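Local coordinates for protein ribonucleoside-diphosphate reductase (Pseudomonas aeruginosa, PDB 5IM3) that probably reduces ribonucleoside diphosphates to the deoxyribonucleotides needed for DNA synthesis, with thioredoxin as reductant, and binds the nucleotide dATP, at residues A[716-719]-A[723-726]; A[570-575]-A[729-734]. All blocks are in the same frame, centred on the assembly; numbering follows the deposited sequence.

Contact 1: A[716-719]-A[723-726]; sequences SLWS and LPID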
ATOM      1  N   SER A 716      29.392  15.314 -48.935  1.00 56.54           N
ATOM      2  CA  SER A 716      28.162  15.225 -48.162  1.00 56.58           C
ATOM      3  C   SER A 716      27.136  14.357 -48.883  1.00 57.32           C
ATOM      4  O   SER A 716      27.258  14.063 -50.076  1.00 60.99           O
ATOM      5  CB  SER A 716      27.583  16.619 -47.929  1.00 56.21           C
ATOM      6  OG  SER A 716      27.304  17.261 -49.165  1.00 58.60           O
ATOM      7  N   LEU A 717      26.107  13.943 -48.140  1.00 56.54           N
ATOM      8  CA  LEU A 717      24.998  13.232 -48.766  1.00 59.72           C
ATOM      9  C   LEU A 717      24.404  14.050 -49.902  1.00 60.64           C
ATOM     10  O   LEU A 717      23.995  13.498 -50.930  1.00 62.42           O
ATOM     11  CB  LEU A 717      23.920  12.899 -47.733  1.00 58.32           C
ATOM     12  CG  LEU A 717      24.269  11.865 -46.657  1.00 58.18           C
ATOM     13  CD1 LEU A 717      23.062  11.628 -45.764  1.00 57.42           C
ATOM     14  CD2 LEU A 717      24.735  10.554 -47.267  1.00 58.51           C
ATOM     15  N   TRP A 718      24.362  15.374 -49.743  1.00 59.84           N
ATOM     16  CA  TRP A 718      23.853  16.226 -50.812  1.00 61.21           C
ATOM     17  C   TRP A 718      24.663  16.037 -52.088  1.00 62.85           C
ATOM     18  O   TRP A 718      24.103  16.024 -53.190  1.00 64.94           O
ATOM     19  CB  TRP A 718      23.883  17.690 -50.379  1.00 59.35           C
ATOM     20  CG  TRP A 718      23.275  17.967 -49.037  1.00 57.69           C
ATOM     21  CD1 TRP A 718      23.941  18.316 -47.898  1.00 56.20           C
ATOM     22  CD2 TRP A 718      21.882  17.942 -48.695  1.00 57.78           C
ATOM     23  NE1 TRP A 718      23.051  18.514 -46.872  1.00 54.08           N
ATOM     24  CE2 TRP A 718      21.781  18.286 -47.332  1.00 55.01           C
ATOM     25  CE3 TRP A 718      20.710  17.662 -49.409  1.00 59.06           C
ATOM     26  CZ2 TRP A 718      20.557  18.353 -46.667  1.00 55.42           C
ATOM     27  CZ3 TRP A 718      19.496  17.730 -48.743  1.00 57.61           C
ATOM     28  CH2 TRP A 718      19.430  18.073 -47.387  1.00 55.17           C
ATOM     29  N   SER A 719      25.985  15.895 -51.959  1.00 59.95           N
ATOM     30  CA  SER A 719      26.827  15.644 -53.126  1.00 61.75           C
ATOM     31  C   SER A 719      26.483  14.317 -53.783  1.00 61.75           C
ATOM     32  O   SER A 719      26.613  14.175 -55.003  1.00 63.29           O
ATOM     33  CB  SER A 719      28.305  15.650 -52.728  1.00 64.19           C
ATOM     34  OG  SER A 719      28.682  16.877 -52.131  1.00 66.06           O
ATOM     35  N   LEU A 723      18.951  12.571 -50.505  1.00 65.70           N
ATOM     36  CA  LEU A 723      18.127  13.527 -49.781  1.00 64.85           C
ATOM     37  C   LEU A 723      17.561  12.854 -48.538  1.00 64.07           C
ATOM     38  O   LEU A 723      17.773  11.651 -48.340  1.00 65.58           O
ATOM     39  CB  LEU A 723      17.004  14.048 -50.682  1.00 68.15           C
ATOM     40  CG  LEU A 723      17.446  14.505 -52.072  1.00 69.35           C
ATOM     41  CD1 LEU A 723      16.271  15.043 -52.868  1.00 71.86           C
ATOM     42  CD2 LEU A 723      18.537  15.549 -51.971  1.00 69.49           C
ATOM     43  N   PRO A 724      16.857  13.587 -47.668  1.00 59.40           N
ATOM     44  CA  PRO A 724      16.278  12.932 -46.481  1.00 58.23           C
ATOM     45  C   PRO A 724      15.390  11.747 -46.815  1.00 59.69           C
ATOM     46  O   PRO A 724      15.451  10.722 -46.126  1.00 59.78           O
ATOM     47  CB  PRO A 724      15.497  14.072 -45.812  1.00 57.11           C
ATOM     48  CG  PRO A 724      16.261  15.288 -46.172  1.00 56.50           C
ATOM     49  CD  PRO A 724      16.758  15.054 -47.579  1.00 58.73           C
ATOM     50  N   ILE A 725      14.563  11.852 -47.859  1.00 61.70           N
ATOM     51  CA  ILE A 725      13.699  10.732 -48.220  1.00 63.93           C
ATOM     52  C   ILE A 725      14.531   9.506 -48.565  1.00 64.88           C
ATOM     53  O   ILE A 725      14.122   8.370 -48.294  1.00 65.53           O
ATOM     54  CB  ILE A 725      12.764  11.129 -49.381  1.00 66.65           C
ATOM     55  CG1 ILE A 725      11.734  10.025 -49.652  1.00 66.27           C
ATOM     56  CG2 ILE A 725      13.567  11.439 -50.643  1.00 67.07           C
ATOM     57  CD1 ILE A 725      10.773   9.780 -48.501  1.00 64.77           C
ATOM     58  N   ASP A 726      15.705   9.709 -49.165  1.00 64.80           N
ATOM     59  CA  ASP A 726      16.612   8.602 -49.445  1.00 65.55           C
ATOM     60  C   ASP A 726      17.332   8.125 -48.189  1.00 63.72           C
ATOM     61  O   ASP A 726      17.639   6.934 -48.074  1.00 63.60           O
ATOM     62  CB  ASP A 726      17.623   9.018 -50.514  1.00 65.66           C
ATOM     63  CG  ASP A 726      16.960   9.385 -51.830  1.00 67.69           C
ATOM     64  OD1 ASP A 726      16.110   8.604 -52.305  1.00 69.75           O
ATOM     65  OD2 ASP A 726      17.284  10.455 -52.388  1.00 67.70           O
TER
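Trp718 meets Leu723 and Pro724 through the six-membered part of its indole, and this apolar contact is small, with 131 Å² buried over both sides. Leu723 brings one branch: its CD2 lies near the ring plane at the indole edge, 4.0 Å from Trp718 CE3. Pro724 comes in obliquely with its CD, 4.0 Å from Trp718 CZ3. Trp718 holds CG anti to its carbonyl carbon (chi1 -49°), and its side chain crosses those of Leu723 and Pro724 at about a right angle in each case.

Polar bonds brace each segment separately, some of them to residues beyond both. Leu723 is the N-cap of the helix that starts at Pro724, and its backbone N donates to Asp726 OD2 over 3.3 Å at 161°, using the anti lone pair of that oxygen. The same OD2 forms a salt bridge with Arg754 NH2. Ser719 N gives a weak bond of 3.4 Å to Ser716 OG, which also bonds the carbonyl of Phe713.

The indole NE1 bonds to the carbonyl of Ser764. This is plain packing within the barrel domain, away from the nucleotide sites: it seats the loop after helix 679-707 against the first turn of helix 724-735, with Ile697 and Val757 of helices 679-707 and 751-757 also touching Trp718.

Contact 2: A[570-575]-A[729-734]; sequences NLRSPQ and KKLIEE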
ATOM      1  N   ASN A 570      23.075   9.570 -37.081  1.00 44.20           N
ATOM      2  CA  ASN A 570      24.346   9.518 -37.797  1.00 46.53           C
ATOM      3  C   ASN A 570      24.191   9.005 -39.221  1.00 45.31           C
ATOM      4  O   ASN A 570      24.791   9.563 -40.146  1.00 44.49           O
ATOM      5  CB  ASN A 570      25.350   8.638 -37.042  1.00 45.34           C
ATOM      6  CG  ASN A 570      26.114   9.402 -35.982  1.00 45.13           C
ATOM      7  OD1 ASN A 570      27.078  10.105 -36.283  1.00 44.79           O
ATOM      8  ND2 ASN A 570      25.693   9.265 -34.730  1.00 48.02           N
ATOM      9  N   LEU A 571      23.400   7.948 -39.415  1.00 47.10           N
ATOM     10  CA  LEU A 571      23.228   7.382 -40.748  1.00 48.94           C
ATOM     11  C   LEU A 571      22.526   8.350 -41.689  1.00 48.79           C
ATOM     12  O   LEU A 571      22.734   8.288 -42.905  1.00 49.39           O
ATOM     13  CB  LEU A 571      22.446   6.071 -40.658  1.00 50.97           C
ATOM     14  CG  LEU A 571      23.212   4.898 -40.044  1.00 49.89           C
ATOM     15  CD1 LEU A 571      22.272   3.767 -39.677  1.00 50.75           C
ATOM     16  CD2 LEU A 571      24.275   4.408 -41.010  1.00 52.25           C
ATOM     17  N   ARG A 572      21.703   9.249 -41.155  1.00 49.68           N
ATOM     18  CA  ARG A 572      20.978  10.213 -41.969  1.00 53.45           C
ATOM     19  C   ARG A 572      21.609  11.598 -41.942  1.00 54.47           C
ATOM     20  O   ARG A 572      21.098  12.510 -42.599  1.00 50.86           O
ATOM     21  CB  ARG A 572      19.522  10.301 -41.505  1.00 53.36           C
ATOM     22  CG  ARG A 572      18.807   8.957 -41.486  1.00 55.36           C
ATOM     23  CD  ARG A 572      17.311   9.125 -41.280  1.00 56.46           C
ATOM     24  NE  ARG A 572      16.716   9.969 -42.307  1.00 57.91           N
ATOM     25  CZ  ARG A 572      15.475  10.443 -42.268  1.00 59.63           C
ATOM     26  NH1 ARG A 572      14.687  10.154 -41.243  1.00 59.24           N
ATOM     27  NH2 ARG A 572      15.025  11.205 -43.257  1.00 59.79           N
ATOM     28  N   SER A 573      22.701  11.775 -41.206  1.00 56.87           N
ATOM     29  CA  SER A 573      23.378  13.063 -41.181  1.00 57.64           C
ATOM     30  C   SER A 573      24.021  13.328 -42.540  1.00 58.98           C
ATOM     31  O   SER A 573      24.725  12.456 -43.063  1.00 61.15           O
ATOM     32  CB  SER A 573      24.436  13.089 -40.081  1.00 55.69           C
ATOM     33  OG  SER A 573      25.165  14.303 -40.102  1.00 54.65           O
ATOM     34  N   PRO A 574      23.801  14.495 -43.151  1.00 55.56           N
ATOM     35  CA  PRO A 574      24.471  14.787 -44.430  1.00 56.94           C
ATOM     36  C   PRO A 574      25.975  14.973 -44.310  1.00 54.97           C
ATOM     37  O   PRO A 574      26.655  15.020 -45.345  1.00 55.14           O
ATOM     38  CB  PRO A 574      23.794  16.085 -44.896  1.00 56.68           C
ATOM     39  CG  PRO A 574      22.517  16.159 -44.130  1.00 57.26           C
ATOM     40  CD  PRO A 574      22.807  15.526 -42.810  1.00 56.20           C
ATOM     41  N   GLN A 575      26.514  15.077 -43.096  1.00 50.12           N
ATOM     42  CA  GLN A 575      27.920  15.400 -42.883  1.00 51.27           C
ATOM     43  C   GLN A 575      28.722  14.205 -42.371  1.00 49.19           C
ATOM     44  O   GLN A 575      29.697  14.378 -41.637  1.00 49.38           O
ATOM     45  CB  GLN A 575      28.035  16.577 -41.915  1.00 50.68           C
ATOM     46  CG  GLN A 575      27.504  17.892 -42.475  1.00 50.28           C
ATOM     47  CD  GLN A 575      28.373  18.432 -43.596  1.00 49.39           C
ATOM     48  OE1 GLN A 575      28.189  18.087 -44.763  1.00 50.12           O
ATOM     49  NE2 GLN A 575      29.332  19.278 -43.246  1.00 47.52           N
ATOM     50  N   LYS A 729      15.356   5.383 -46.629  1.00 75.30           N
ATOM     51  CA  LYS A 729      15.465   4.091 -47.299  1.00 77.10           C
ATOM     52  C   LYS A 729      16.720   3.348 -46.860  1.00 77.58           C
ATOM     53  O   LYS A 729      16.665   2.161 -46.518  1.00 76.49           O
ATOM     54  CB  LYS A 729      15.455   4.289 -48.816  1.00 77.48           C
ATOM     55  CG  LYS A 729      14.111   4.733 -49.368  1.00 78.13           C
ATOM     56  CD  LYS A 729      14.107   4.745 -50.889  1.00 79.26           C
ATOM     57  CE  LYS A 729      12.701   4.927 -51.436  1.00 80.57           C
ATOM     58  NZ  LYS A 729      12.646   4.810 -52.922  1.00 83.38           N
ATOM     59  N   LYS A 730      17.867   4.034 -46.861  1.00 83.94           N
ATOM     60  CA  LYS A 730      19.105   3.390 -46.434  1.00 84.58           C
ATOM     61  C   LYS A 730      19.051   2.998 -44.965  1.00 81.46           C
ATOM     62  O   LYS A 730      19.609   1.966 -44.578  1.00 83.63           O
ATOM     63  CB  LYS A 730      20.299   4.309 -46.696  1.00 85.44           C
ATOM     64  CG  LYS A 730      20.895   4.164 -48.090  1.00 89.00           C
ATOM     65  CD  LYS A 730      22.124   5.045 -48.270  1.00 90.18           C
ATOM     66  CE  LYS A 730      22.823   4.764 -49.592  1.00 92.14           C
ATOM     67  NZ  LYS A 730      21.922   4.978 -50.758  1.00 94.38           N
ATOM     68  N   LEU A 731      18.381   3.801 -44.134  1.00 69.83           N
ATOM     69  CA  LEU A 731      18.239   3.448 -42.725  1.00 65.74           C
ATOM     70  C   LEU A 731      17.511   2.118 -42.568  1.00 66.04           C
ATOM     71  O   LEU A 731      17.891   1.288 -41.732  1.00 65.59           O
ATOM     72  CB  LEU A 731      17.501   4.563 -41.979  1.00 62.40           C
ATOM     73  CG  LEU A 731      17.181   4.312 -40.501  1.00 60.74           C
ATOM     74  CD1 LEU A 731      18.452   4.085 -39.697  1.00 58.76           C
ATOM     75  CD2 LEU A 731      16.382   5.472 -39.921  1.00 58.63           C
ATOM     76  N   ILE A 732      16.468   1.896 -43.368  1.00 62.59           N
ATOM     77  CA  ILE A 732      15.742   0.630 -43.312  1.00 63.91           C
ATOM     78  C   ILE A 732      16.638  -0.516 -43.762  1.00 68.43           C
ATOM     79  O   ILE A 732      16.590  -1.617 -43.200  1.00 68.17           O
ATOM     80  CB  ILE A 732      14.458   0.715 -44.159  1.00 63.63           C
ATOM     81  CG1 ILE A 732      13.555   1.842 -43.651  1.00 60.91           C
ATOM     82  CG2 ILE A 732      13.701  -0.607 -44.121  1.00 63.98           C
ATOM     83  CD1 ILE A 732      12.433   2.190 -44.600  1.00 62.28           C
ATOM     84  N   GLU A 733      17.466  -0.284 -44.783  1.00 85.65           N
ATOM     85  CA  GLU A 733      18.397  -1.317 -45.229  1.00 90.86           C
ATOM     86  C   GLU A 733      19.383  -1.669 -44.126  1.00 89.05           C
ATOM     87  O   GLU A 733      19.615  -2.848 -43.834  1.00 90.51           O
ATOM     88  CB  GLU A 733      19.149  -0.853 -46.476  1.00 95.05           C
ATOM     89  CG  GLU A 733      18.313  -0.805 -47.741  1.00100.02           C
ATOM     90  CD  GLU A 733      19.162  -0.635 -48.987  1.00103.76           C
ATOM     91  OE1 GLU A 733      20.405  -0.703 -48.874  1.00103.65           O
ATOM     92  OE2 GLU A 733      18.587  -0.436 -50.079  1.00106.04           O
ATOM     93  N   GLU A 734      19.976  -0.652 -43.500  1.00 79.08           N
ATOM     94  CA  GLU A 734      21.006  -0.887 -42.495  1.00 77.96           C
ATOM     95  C   GLU A 734      20.442  -1.634 -41.292  1.00 73.73           C
ATOM     96  O   GLU A 734      20.910  -2.724 -40.945  1.00 74.08           O
ATOM     97  CB  GLU A 734      21.624   0.445 -42.067  1.00 80.43           C
ATOM     98  CG  GLU A 734      22.638   1.012 -43.052  1.00 85.71           C
ATOM     99  CD  GLU A 734      23.864   0.128 -43.205  1.00 90.89           C
ATOM    100  OE1 GLU A 734      23.849  -0.771 -44.075  1.00 93.68           O
ATOM    101  OE2 GLU A 734      24.837   0.325 -42.444  1.00 92.72           O
TER
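Leu571 and Leu731 make the tight part of this contact, their CD1 methyls 3.8 Å apart and their side chains crossing at about a right angle. Leu731 supplies both branches: CD1 faces Leu571, while CD2 lies 4.0 Å from the aliphatic CD of Arg572. Two torsions together place these methyls, chi1 of 176°, with CG anti to the backbone N, and chi2 of 60°. The CA atoms of Leu571 and Leu731 are 6.7 Å apart, the nearest such pair across the two segments.

Arg572 turns at chi3 (58°), and its guanidinium leaves the leucine for other partners: NH1 bonds to the carbonyl of Gln867, and NH2 makes a weak bond to that of Pro724. In fold terms, the last turn of helix 566-571, which directly follows barrel-domain strand 562-565, abuts the side of helix 724-735 here. The contact is apolar packing between these two helices, away from the nucleotide sites, and buries 192 Å² over both sides.

The other flank is looser and partly open to solvent. Glu734 meets the first segment through its CB, 4.1 Å from Leu571 CD1, while its carboxylate OE1 has a long, weak ion pair with Lys518 NZ.

Overall arrangement
Following the chain from the N terminus, residues 570-575 come first, spanning the end of helix 566-571, which follows strand 562-565. The chain then runs through 153 residues, including strands 600-608 and 659-663 and helix 679-707, before residues 729-734, on helix 724-735, close contact 2. Contact 1 falls within that long excursion: with three residues between its segments, it closes a short loop at the start of the same helix. The centres of the two contacts lie about 9 Å apart, and the two also meet directly, since Leu717 N is 3.0 Å from Pro574 O, a probable hydrogen bond. Helix 724-735 is thus tied at its start to the preceding loop and farther along to helix 566-571.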